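Local atomic coordinates of 2-hydroxyhepta-2,4-diene-1,7-dioate isomerase (Mycobacterium marinum, PDB entry 3QDF), a protein that binds zinc and probably acts as an isomerase or hydrolase of the fumarylacetoacetate hydrolase family, perhaps in homoprotocatechuate degradation. Residues A[66-71]-A[92-97]. Residues are numbered along the deposited sequence; the frame is centred on the assembly and turned at random.
Sequences KVVCVG and PVIFLK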
loop_
_atom_site.group_PDB
_atom_site.type_symbol
_atom_site.label_atom_id
_atom_site.label_comp_id
_atom_site.label_asym_id
_atom_site.label_seq_id
_atom_site.Cartn_x
_atom_site.Cartn_y
_atom_site.Cartn_z
ATOM N N LYS A 66 -5.135 9.016 6.701
ATOM C CA LYS A 66 -4.062 8.538 7.558
ATOM C C LYS A 66 -3.672 7.155 7.123
ATOM O O LYS A 66 -4.446 6.453 6.491
ATOM C CB LYS A 66 -4.457 8.539 9.043
ATOM C CG LYS A 66 -5.718 7.668 9.375
ATOM C CD LYS A 66 -5.961 7.741 10.898
ATOM C CE LYS A 66 -7.269 7.081 11.337
ATOM N NZ LYS A 66 -8.459 7.833 10.784
ATOM N N VAL A 67 -2.458 6.776 7.494
ATOM C CA VAL A 67 -1.938 5.460 7.227
ATOM C C VAL A 67 -1.639 4.826 8.570
ATOM O O VAL A 67 -0.733 5.271 9.268
ATOM C CB VAL A 67 -0.635 5.559 6.372
ATOM C CG1 VAL A 67 -0.076 4.160 6.067
ATOM C CG2 VAL A 67 -0.906 6.348 5.079
ATOM N N VAL A 68 -2.398 3.800 8.951
ATOM C CA VAL A 68 -2.180 3.154 10.259
ATOM C C VAL A 68 -1.417 1.884 9.941
ATOM O O VAL A 68 -1.706 1.219 8.938
ATOM C CB VAL A 68 -3.495 2.838 11.008
ATOM C CG1 VAL A 68 -3.217 2.525 12.484
ATOM C CG2 VAL A 68 -4.470 4.010 10.925
ATOM N N CYS A 69 -0.419 1.559 10.756
ATOM C CA CYS A 69 0.487 0.477 10.439
ATOM C C CYS A 69 0.713 -0.452 11.615
ATOM O O CYS A 69 0.685 -0.042 12.781
ATOM C CB CYS A 69 1.847 1.019 10.033
ATOM S SG CYS A 69 1.826 2.251 8.762
ATOM N N VAL A 70 1.026 -1.701 11.292
ATOM C CA VAL A 70 1.250 -2.708 12.299
ATOM C C VAL A 70 2.751 -3.040 12.321
ATOM O O VAL A 70 3.371 -3.197 11.268
ATOM C CB VAL A 70 0.360 -3.954 12.021
ATOM C CG1 VAL A 70 0.619 -5.058 13.042
ATOM C CG2 VAL A 70 -1.135 -3.554 12.034
ATOM N N GLY A 71 3.331 -3.104 13.521
ATOM C CA GLY A 71 4.714 -3.560 13.701
ATOM C C GLY A 71 4.932 -5.033 13.399
ATOM O O GLY A 71 4.417 -5.561 12.402
ATOM N N PRO A 92 -1.205 -6.382 19.020
ATOM C CA PRO A 92 -0.614 -5.596 17.929
ATOM C C PRO A 92 0.016 -4.278 18.419
ATOM O O PRO A 92 -0.495 -3.634 19.338
ATOM C CB PRO A 92 -1.798 -5.310 16.994
ATOM C CG PRO A 92 -2.841 -6.309 17.370
ATOM C CD PRO A 92 -2.649 -6.614 18.816
ATOM N N VAL A 93 1.144 -3.926 17.820
ATOM C CA VAL A 93 1.782 -2.645 18.066
ATOM C C VAL A 93 1.508 -1.805 16.831
ATOM O O VAL A 93 1.867 -2.191 15.715
ATOM C CB VAL A 93 3.293 -2.797 18.308
ATOM C CG1 VAL A 93 3.970 -1.423 18.369
ATOM C CG2 VAL A 93 3.537 -3.549 19.617
ATOM N N ILE A 94 0.830 -0.686 17.023
ATOM C CA ILE A 94 0.450 0.154 15.898
ATOM C C ILE A 94 1.203 1.477 15.918
ATOM O O ILE A 94 1.687 1.896 16.959
ATOM C CB ILE A 94 -1.079 0.373 15.817
ATOM C CG1 ILE A 94 -1.595 1.207 16.989
ATOM C CG2 ILE A 94 -1.828 -1.010 15.732
ATOM C CD1 ILE A 94 -2.950 1.842 16.699
ATOM N N PHE A 95 1.311 2.105 14.750
ATOM C CA PHE A 95 1.929 3.419 14.597
ATOM C C PHE A 95 1.323 4.082 13.377
ATOM O O PHE A 95 0.549 3.462 12.674
ATOM C CB PHE A 95 3.454 3.334 14.493
ATOM C CG PHE A 95 3.959 2.494 13.336
ATOM C CD1 PHE A 95 4.124 1.123 13.478
ATOM C CD2 PHE A 95 4.296 3.091 12.113
ATOM C CE1 PHE A 95 4.610 0.331 12.410
ATOM C CE2 PHE A 95 4.794 2.324 11.030
ATOM C CZ PHE A 95 4.952 0.940 11.180
ATOM N N LEU A 96 1.666 5.345 13.146
ATOM C CA LEU A 96 1.121 6.102 12.034
ATOM C C LEU A 96 2.224 6.580 11.103
ATOM O O LEU A 96 3.335 6.905 11.540
ATOM C CB LEU A 96 0.317 7.312 12.550
ATOM C CG LEU A 96 -0.970 7.020 13.333
ATOM C CD1 LEU A 96 -1.447 8.246 14.068
ATOM C CD2 LEU A 96 -2.070 6.555 12.347
ATOM N N LYS A 97 1.890 6.604 9.818
ATOM C CA LYS A 97 2.639 7.339 8.831
ATOM C C LYS A 97 1.736 8.466 8.339
ATOM O O LYS A 97 0.526 8.247 8.176
ATOM C CB LYS A 97 3.058 6.425 7.682
ATOM C CG LYS A 97 4.163 5.408 8.083
ATOM C CD LYS A 97 4.269 4.266 7.046
ATOM C CE LYS A 97 5.191 4.645 5.838
ATOM N NZ LYS A 97 6.674 4.372 6.107
HETATM O O HOH W 1 -1.293 9.333 9.426
#
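C69 CB sits against one face of the F95 ring, 3.5 Å from its centroid in a CH-pi contact, at the tight middle of an antiparallel strand pair. The two residues form a hydrogen-bonded pair, C69 N reaching F95 O at 2.9 Å. With chi1 at 59°, F95 CG stands between its own backbone N and carbonyl carbon, swinging the ring across the neighbouring strand; the short cysteine lets it come close. C69 SG meets the ring obliquely and packs 3.6 Å from K97 CD. That long lysine supplies methylenes here, then bends so that NZ salt-bridges D152, a zinc ligand. The F95 ring meets W165 nearly at right angles and lies about 4 Å (nearest atoms) from a zinc ion, so this side borders the metal site. G71, with no side chain to crowd V93 O, gives it a nearly straight N-H bond (2.8 Å).

Looser are exposed V93 and L96, whose CD2 touches V68 CG2 (3.8 Å) and rests near V67 O. K97 N bonds V67 O well (3.0 Å), V67 N bonds K97 O weakly (3.4 Å); a water donates to K97 O and accepts only weakly from V67 N. Strand 231-233 flanks 67-70 in parallel, while branched V68, V70 and I94 offer helix 213-223 an apolar surface.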